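Local coordinates for protein flavohemoglobin (Malassezia yamatoensis, PDB 6O0A) that probably detoxifies nitric oxide, using a heme-bearing globin domain supplied with electrons through FAD by a reductase module, at residues Lys203-Tyr207 against Gly266-Leu270; Phe224-Pro228 against Thr291-Ala295. All coordinates share one frame; numbering follows the deposited sequence.

Contact 1 of 2, residues Lys203-Tyr207 against Gly266-Leu270; sequences KAGQY and GDMTL. With FAD (flavin-adenine dinucleotide), chain B.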
loop_
_atom_site.group_PDB
_atom_site.type_symbol
_atom_site.label_atom_id
_atom_site.label_comp_id
_atom_site.label_asym_id
_atom_site.label_seq_id
_atom_site.Cartn_x
_atom_site.Cartn_y
_atom_site.Cartn_z
ATOM N N LYS A 203 9.582 9.847 4.374
ATOM C CA LYS A 203 8.620 10.932 4.243
ATOM C C LYS A 203 7.328 10.528 4.933
ATOM O O LYS A 203 6.946 9.354 4.917
ATOM C CB LYS A 203 8.354 11.261 2.772
ATOM C CG LYS A 203 9.625 11.614 1.982
ATOM C CD LYS A 203 9.307 12.164 0.602
ATOM C CE LYS A 203 8.503 11.174 -0.220
ATOM N NZ LYS A 203 8.474 11.531 -1.672
ATOM N N ALA A 204 6.656 11.498 5.559
ATOM C CA ALA A 204 5.438 11.175 6.287
ATOM C C ALA A 204 4.406 10.540 5.362
ATOM O O ALA A 204 4.096 11.078 4.291
ATOM C CB ALA A 204 4.868 12.434 6.949
ATOM N N GLY A 205 3.875 9.390 5.796
ATOM C CA GLY A 205 2.983 8.570 5.002
ATOM C C GLY A 205 3.654 7.358 4.391
ATOM O O GLY A 205 2.954 6.427 3.957
ATOM N N GLN A 206 4.980 7.327 4.351
ATOM C CA GLN A 206 5.619 6.174 3.731
ATOM C C GLN A 206 5.622 4.978 4.677
ATOM O O GLN A 206 5.388 5.083 5.887
ATOM C CB GLN A 206 7.039 6.519 3.286
ATOM C CG GLN A 206 7.079 7.519 2.120
ATOM C CD GLN A 206 8.463 7.669 1.534
ATOM O OE1 GLN A 206 9.443 7.805 2.263
ATOM N NE2 GLN A 206 8.552 7.634 0.209
ATOM N N TYR A 207 5.895 3.811 4.093
ATOM C CA TYR A 207 5.902 2.543 4.793
ATOM C C TYR A 207 7.225 1.836 4.544
ATOM O O TYR A 207 7.989 2.204 3.649
ATOM C CB TYR A 207 4.746 1.652 4.332
ATOM C CG TYR A 207 4.759 1.357 2.838
ATOM C CD1 TYR A 207 5.515 0.311 2.317
ATOM C CD2 TYR A 207 4.008 2.116 1.951
ATOM C CE1 TYR A 207 5.505 0.038 0.955
ATOM C CE2 TYR A 207 4.001 1.847 0.606
ATOM C CZ TYR A 207 4.755 0.808 0.113
ATOM O OH TYR A 207 4.730 0.554 -1.239
ATOM N N GLY A 266 6.479 4.690 -0.830
ATOM C CA GLY A 266 5.057 4.945 -0.791
ATOM C C GLY A 266 4.795 6.311 -1.370
ATOM O O GLY A 266 5.589 7.231 -1.158
ATOM N N ASP A 267 3.717 6.453 -2.134
ATOM C CA ASP A 267 3.439 7.716 -2.799
ATOM C C ASP A 267 2.297 8.469 -2.138
ATOM O O ASP A 267 1.886 9.517 -2.640
ATOM C CB ASP A 267 3.155 7.500 -4.291
ATOM C CG ASP A 267 1.920 6.644 -4.552
ATOM O OD1 ASP A 267 1.281 6.162 -3.594
ATOM O OD2 ASP A 267 1.587 6.450 -5.740
ATOM N N MET A 268 1.785 7.967 -1.017
ATOM C CA MET A 268 0.683 8.611 -0.307
ATOM C C MET A 268 1.281 9.436 0.830
ATOM O O MET A 268 1.224 9.072 2.007
ATOM C CB MET A 268 -0.304 7.558 0.187
ATOM C CG MET A 268 -1.568 8.106 0.795
ATOM S SD MET A 268 -2.427 9.147 -0.376
ATOM C CE MET A 268 -2.467 8.071 -1.812
ATOM N N THR A 269 1.874 10.562 0.460
ATOM C CA THR A 269 2.606 11.399 1.395
ATOM C C THR A 269 1.882 12.720 1.623
ATOM O O THR A 269 0.913 13.070 0.939
ATOM C CB THR A 269 4.028 11.662 0.893
ATOM O OG1 THR A 269 3.969 12.328 -0.368
ATOM C CG2 THR A 269 4.778 10.343 0.722
ATOM N N LEU A 270 2.382 13.464 2.610
ATOM C CA LEU A 270 1.795 14.761 2.923
ATOM C C LEU A 270 1.829 15.685 1.711
ATOM O O LEU A 270 0.882 16.443 1.471
ATOM C CB LEU A 270 2.530 15.379 4.110
ATOM C CG LEU A 270 1.893 16.594 4.772
ATOM C CD1 LEU A 270 0.481 16.264 5.222
ATOM C CD2 LEU A 270 2.751 17.052 5.939
HETATM P PA FAD B . -1.874 -12.164 6.190
HETATM O O1A FAD B . -1.170 -13.446 6.431
HETATM O O2A FAD B . -1.305 -11.307 5.093
HETATM O O5B FAD B . -3.416 -12.445 5.884
HETATM C C5B FAD B . -4.263 -11.379 5.419
HETATM C C4B FAD B . -5.613 -12.001 5.167
HETATM O O4B FAD B . -5.468 -13.057 4.189
HETATM C C3B FAD B . -6.243 -12.682 6.369
HETATM O O3B FAD B . -6.957 -11.767 7.196
HETATM C C2B FAD B . -7.193 -13.683 5.706
HETATM O O2B FAD B . -8.425 -13.074 5.333
HETATM C C1B FAD B . -6.412 -14.084 4.447
HETATM N N9A FAD B . -5.698 -15.350 4.577
HETATM C C8A FAD B . -4.577 -15.582 5.326
HETATM N N7A FAD B . -4.180 -16.832 5.321
HETATM C C5A FAD B . -5.111 -17.467 4.515
HETATM C C6A FAD B . -5.293 -18.817 4.164
HETATM N N6A FAD B . -4.490 -19.805 4.579
HETATM N N1A FAD B . -6.351 -19.127 3.382
HETATM C C2A FAD B . -7.160 -18.143 2.974
HETATM N N3A FAD B . -7.094 -16.835 3.248
HETATM C C4A FAD B . -6.047 -16.564 4.034
HETATM N N1 FAD B . -0.978 -2.985 9.286
HETATM C C2 FAD B . -0.847 -2.498 10.557
HETATM O O2 FAD B . -1.210 -3.150 11.545
HETATM N N3 FAD B . -0.293 -1.235 10.749
HETATM C C4 FAD B . 0.167 -0.393 9.754
HETATM O O4 FAD B . 0.666 0.697 10.035
HETATM C C4X FAD B . 0.027 -0.919 8.416
HETATM N N5 FAD B . 0.437 -0.184 7.417
HETATM C C5X FAD B . 0.301 -0.696 6.130
HETATM C C6 FAD B . 0.719 0.082 5.049
HETATM C C7 FAD B . 0.617 -0.389 3.743
HETATM C C7M FAD B . 1.041 0.491 2.594
HETATM C C8 FAD B . 0.102 -1.676 3.510
HETATM C C8M FAD B . 0.010 -2.236 2.116
HETATM C C9 FAD B . -0.327 -2.448 4.585
HETATM C C9A FAD B . -0.245 -1.967 5.888
HETATM N N10 FAD B . -0.681 -2.728 6.996
HETATM C C10 FAD B . -0.560 -2.229 8.276
HETATM C "C1'" FAD B . -1.184 -4.099 6.815
HETATM C "C2'" FAD B . -0.071 -5.140 6.884
HETATM O "O2'" FAD B . 0.842 -4.934 5.807
HETATM C "C3'" FAD B . -0.613 -6.572 6.839
HETATM O "O3'" FAD B . -1.458 -6.718 5.698
HETATM C "C4'" FAD B . -1.401 -6.964 8.088
HETATM O "O4'" FAD B . -0.607 -6.669 9.240
HETATM C "C5'" FAD B . -1.819 -8.421 8.084
HETATM O "O5'" FAD B . -0.631 -9.243 8.017
HETATM P P FAD B . -0.770 -10.777 8.437
HETATM O O1P FAD B . -1.106 -11.009 9.868
HETATM O O2P FAD B . 0.518 -11.444 8.039
HETATM O O3P FAD B . -1.965 -11.338 7.545
HETATM O O HOH W 1 6.845 9.450 -2.624
HETATM O O HOH W 2 5.210 13.579 3.485
HETATM O O HOH W 3 2.607 5.889 0.965
HETATM O O HOH W 4 0.156 7.108 3.662
#

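Contact 2 of 2, residues Phe224-Pro228 against Thr291-Ala295; sequences FTLLP and TPVLA. With FAD (flavin-adenine dinucleotide), chain B.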
loop_
_atom_site.group_PDB
_atom_site.type_symbol
_atom_site.label_atom_id
_atom_site.label_comp_id
_atom_site.label_asym_id
_atom_site.label_seq_id
_atom_site.Cartn_x
_atom_site.Cartn_y
_atom_site.Cartn_z
ATOM N N PHE A 224 4.317 -1.812 6.845
ATOM C CA PHE A 224 3.747 -1.009 7.926
ATOM C C PHE A 224 4.151 0.447 7.766
ATOM O O PHE A 224 5.279 0.758 7.391
ATOM C CB PHE A 224 4.169 -1.540 9.301
ATOM C CG PHE A 224 3.749 -2.960 9.528
ATOM C CD1 PHE A 224 2.449 -3.267 9.883
ATOM C CD2 PHE A 224 4.649 -3.997 9.331
ATOM C CE1 PHE A 224 2.054 -4.584 10.058
ATOM C CE2 PHE A 224 4.266 -5.312 9.505
ATOM C CZ PHE A 224 2.965 -5.609 9.873
ATOM N N THR A 225 3.210 1.339 8.062
ATOM C CA THR A 225 3.437 2.774 7.965
ATOM C C THR A 225 4.411 3.261 9.034
ATOM O O THR A 225 4.298 2.909 10.213
ATOM C CB THR A 225 2.093 3.488 8.113
ATOM O OG1 THR A 225 1.207 3.020 7.089
ATOM C CG2 THR A 225 2.270 5.008 7.975
ATOM N N LEU A 226 5.368 4.088 8.619
ATOM C CA LEU A 226 6.325 4.662 9.554
ATOM C C LEU A 226 5.662 5.684 10.469
ATOM O O LEU A 226 4.848 6.503 10.031
ATOM C CB LEU A 226 7.470 5.320 8.795
ATOM C CG LEU A 226 8.364 4.273 8.133
ATOM C CD1 LEU A 226 9.428 4.977 7.279
ATOM C CD2 LEU A 226 9.011 3.407 9.219
ATOM N N LEU A 227 6.036 5.642 11.738
ATOM C CA LEU A 227 5.518 6.527 12.777
ATOM C C LEU A 227 6.593 7.474 13.306
ATOM O O LEU A 227 7.800 7.224 13.163
ATOM C CB LEU A 227 4.954 5.695 13.939
ATOM C CG LEU A 227 3.737 4.832 13.612
ATOM C CD1 LEU A 227 3.407 3.950 14.789
ATOM C CD2 LEU A 227 2.543 5.719 13.228
ATOM N N PRO A 228 6.190 8.573 13.950
ATOM C CA PRO A 228 7.176 9.540 14.455
ATOM C C PRO A 228 8.225 8.898 15.355
ATOM O O PRO A 228 7.910 8.140 16.278
ATOM C CB PRO A 228 6.315 10.548 15.224
ATOM C CG PRO A 228 4.996 10.483 14.562
ATOM C CD PRO A 228 4.805 9.061 14.107
ATOM N N THR A 291 -2.332 5.145 11.559
ATOM C CA THR A 291 -0.879 5.304 11.530
ATOM C C THR A 291 -0.403 6.344 10.510
ATOM O O THR A 291 0.411 7.204 10.888
ATOM C CB THR A 291 -0.190 3.940 11.365
ATOM O OG1 THR A 291 -0.659 3.253 10.199
ATOM C CG2 THR A 291 -0.436 3.055 12.604
ATOM N N PRO A 292 -0.866 6.372 9.248
ATOM C CA PRO A 292 -0.478 7.516 8.392
ATOM C C PRO A 292 -0.994 8.856 8.903
ATOM O O PRO A 292 -0.318 9.880 8.738
ATOM C CB PRO A 292 -1.079 7.164 7.018
ATOM C CG PRO A 292 -2.126 6.147 7.294
ATOM C CD PRO A 292 -1.672 5.382 8.501
ATOM N N VAL A 293 -2.170 8.874 9.529
ATOM C CA VAL A 293 -2.712 10.124 10.063
ATOM C C VAL A 293 -1.760 10.719 11.099
ATOM O O VAL A 293 -1.437 11.915 11.069
ATOM C CB VAL A 293 -4.118 9.877 10.638
ATOM C CG1 VAL A 293 -4.635 11.114 11.380
ATOM C CG2 VAL A 293 -5.100 9.490 9.516
ATOM N N LEU A 294 -1.286 9.893 12.030
ATOM C CA LEU A 294 -0.324 10.372 13.019
ATOM C C LEU A 294 0.978 10.849 12.365
ATOM O O LEU A 294 1.535 11.885 12.749
ATOM C CB LEU A 294 -0.049 9.266 14.036
ATOM C CG LEU A 294 0.992 9.616 15.092
ATOM C CD1 LEU A 294 0.568 10.854 15.895
ATOM C CD2 LEU A 294 1.246 8.418 16.012
ATOM N N ALA A 295 1.475 10.118 11.363
ATOM C CA ALA A 295 2.646 10.600 10.631
ATOM C C ALA A 295 2.395 11.973 10.007
ATOM O O ALA A 295 3.244 12.870 10.097
ATOM C CB ALA A 295 3.048 9.578 9.555
HETATM P PA FAD B . -1.874 -12.164 6.190
HETATM O O1A FAD B . -1.170 -13.446 6.431
HETATM O O2A FAD B . -1.305 -11.307 5.093
HETATM O O5B FAD B . -3.416 -12.445 5.884
HETATM C C5B FAD B . -4.263 -11.379 5.419
HETATM C C4B FAD B . -5.613 -12.001 5.167
HETATM O O4B FAD B . -5.468 -13.057 4.189
HETATM C C3B FAD B . -6.243 -12.682 6.369
HETATM O O3B FAD B . -6.957 -11.767 7.196
HETATM C C2B FAD B . -7.193 -13.683 5.706
HETATM O O2B FAD B . -8.425 -13.074 5.333
HETATM C C1B FAD B . -6.412 -14.084 4.447
HETATM N N9A FAD B . -5.698 -15.350 4.577
HETATM C C8A FAD B . -4.577 -15.582 5.326
HETATM N N7A FAD B . -4.180 -16.832 5.321
HETATM C C5A FAD B . -5.111 -17.467 4.515
HETATM C C6A FAD B . -5.293 -18.817 4.164
HETATM N N6A FAD B . -4.490 -19.805 4.579
HETATM N N1A FAD B . -6.351 -19.127 3.382
HETATM C C2A FAD B . -7.160 -18.143 2.974
HETATM N N3A FAD B . -7.094 -16.835 3.248
HETATM C C4A FAD B . -6.047 -16.564 4.034
HETATM N N1 FAD B . -0.978 -2.985 9.286
HETATM C C2 FAD B . -0.847 -2.498 10.557
HETATM O O2 FAD B . -1.210 -3.150 11.545
HETATM N N3 FAD B . -0.293 -1.235 10.749
HETATM C C4 FAD B . 0.167 -0.393 9.754
HETATM O O4 FAD B . 0.666 0.697 10.035
HETATM C C4X FAD B . 0.027 -0.919 8.416
HETATM N N5 FAD B . 0.437 -0.184 7.417
HETATM C C5X FAD B . 0.301 -0.696 6.130
HETATM C C6 FAD B . 0.719 0.082 5.049
HETATM C C7 FAD B . 0.617 -0.389 3.743
HETATM C C7M FAD B . 1.041 0.491 2.594
HETATM C C8 FAD B . 0.102 -1.676 3.510
HETATM C C8M FAD B . 0.010 -2.236 2.116
HETATM C C9 FAD B . -0.327 -2.448 4.585
HETATM C C9A FAD B . -0.245 -1.967 5.888
HETATM N N10 FAD B . -0.681 -2.728 6.996
HETATM C C10 FAD B . -0.560 -2.229 8.276
HETATM C "C1'" FAD B . -1.184 -4.099 6.815
HETATM C "C2'" FAD B . -0.071 -5.140 6.884
HETATM O "O2'" FAD B . 0.842 -4.934 5.807
HETATM C "C3'" FAD B . -0.613 -6.572 6.839
HETATM O "O3'" FAD B . -1.458 -6.718 5.698
HETATM C "C4'" FAD B . -1.401 -6.964 8.088
HETATM O "O4'" FAD B . -0.607 -6.669 9.240
HETATM C "C5'" FAD B . -1.819 -8.421 8.084
HETATM O "O5'" FAD B . -0.631 -9.243 8.017
HETATM P P FAD B . -0.770 -10.777 8.437
HETATM O O1P FAD B . -1.106 -11.009 9.868
HETATM O O2P FAD B . 0.518 -11.444 8.039
HETATM O O3P FAD B . -1.965 -11.338 7.545
#

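Contact 1 of 2, residues Lys203-Tyr207 against Gly266-Leu270
Gly266 and Thr269 carry most of their segment's buried surface and lie against Ala204 and Gln206 in the turn Lys203-Gln206. The amide of Gln206 reaches across: NE2 gives one of its protons to Gly266 O at 3.3 Å, nearly straight (167°), on a lone pair in the carbonyl plane. OE1, at the other end, takes Lys203 N from above its plane, so the group is held at both ends. Water 1, bound by Lys203 NZ, donates a second bond to Gly266 O. Thr269 lays CG2 alongside Gln206 CG, 3.9 Å apart, the two side chains pointing the same way. Its backbone meets Ala204, whose O receives a CA-H contact from Thr269 CA (3.3 Å) and a weak bond from Leu270 N, with water 2 bridging the latter pair. Gly205, third residue of the type II turn, brings its CA to 3.5 Å from Met268 O in a CA-H...O contact. With CG of Tyr207 set between the backbone N and the carbonyl carbon (chi1 58°), the ring passes 3.6 Å from Gly266 CA at CE2 and takes the flavin methyl C7M over one face. Helix 96-108 adjoins Tyr207 and Asp267, helix 290-302 packs on Ala204 and Leu270, and strand 207-213 begins at Tyr207.

Contact 2 of 2, residues Phe224-Pro228 against Thr291-Ala295
The flavin site of a ferredoxin-NADP reductase-like module lies where the FAD-binding barrel meets the nucleotide-binding domain, and this contact sets the end of strand 219-225 and the loop after it against the start of helix 290-302. Thr225 and Thr291 face each other beside the N5-O4 side of the isoalloxazine: Thr225 CB is 3.5 Å from Thr291 OG1. With OG1 beside the backbone N (chi1 -58°) and turned to the flavin, the Thr225 methyl CG2 sits 3.6 Å from Pro292 N. The backbone N of Thr225 is shared between two flavin acceptors, N5 at 3.2 Å and O4 at 3.3 Å. Thr291 OG1 lies 2.9 Å from the same O4, though Ile288 O competes for the hydroxyl proton. A backbone N-H from the barrel side and, less certainly, a threonine hydroxyl from the helix thus converge on O4. Phe224 brings CD1 to 3.5 Å from FAD C2, which lies in plane at the ring edge, while the ribityl O2' lies over one face. Farther along, the contact turns apolar. Leu227 CD2 reaches over Thr291 O and meets Leu294 CD2 at 4.1 Å, Pro228 CD rests on Leu294 CG, and Ala295 CB comes to 3.6 Å from Leu226 O. No hydrogen bond joins the two segments directly; they are joined by packing and by the shared cofactor. A flavin held between a barrel strand at N5 and O4 and a helix of the parallel-sheet domain at O4 is as in the ferredoxin-NADP reductase fold.

From the N terminus, the order is 203-207, 224-228, 266-270, 291-295, so the segments alternate and the two contacts cross rather than nest. Contact 1 closes a loop of 58 residues belonging to the antiparallel-sheet domain, from the turn before strand 207-213 to the loop before helix 270-273. Contact 2 closes one of 62 residues that starts at strand 219-225, an outermost strand of the antiparallel sheet, passes through strands 234-239, 258-262 and 281-286, and ends on helix 290-302 of the parallel-sheet domain. Their centres are 9 Å apart, and they touch: Leu226 N and Gln206 O make a probable hydrogen bond at 2.9 Å, and Ala204 CB packs on Ala295 O. Both contacts reach FAD.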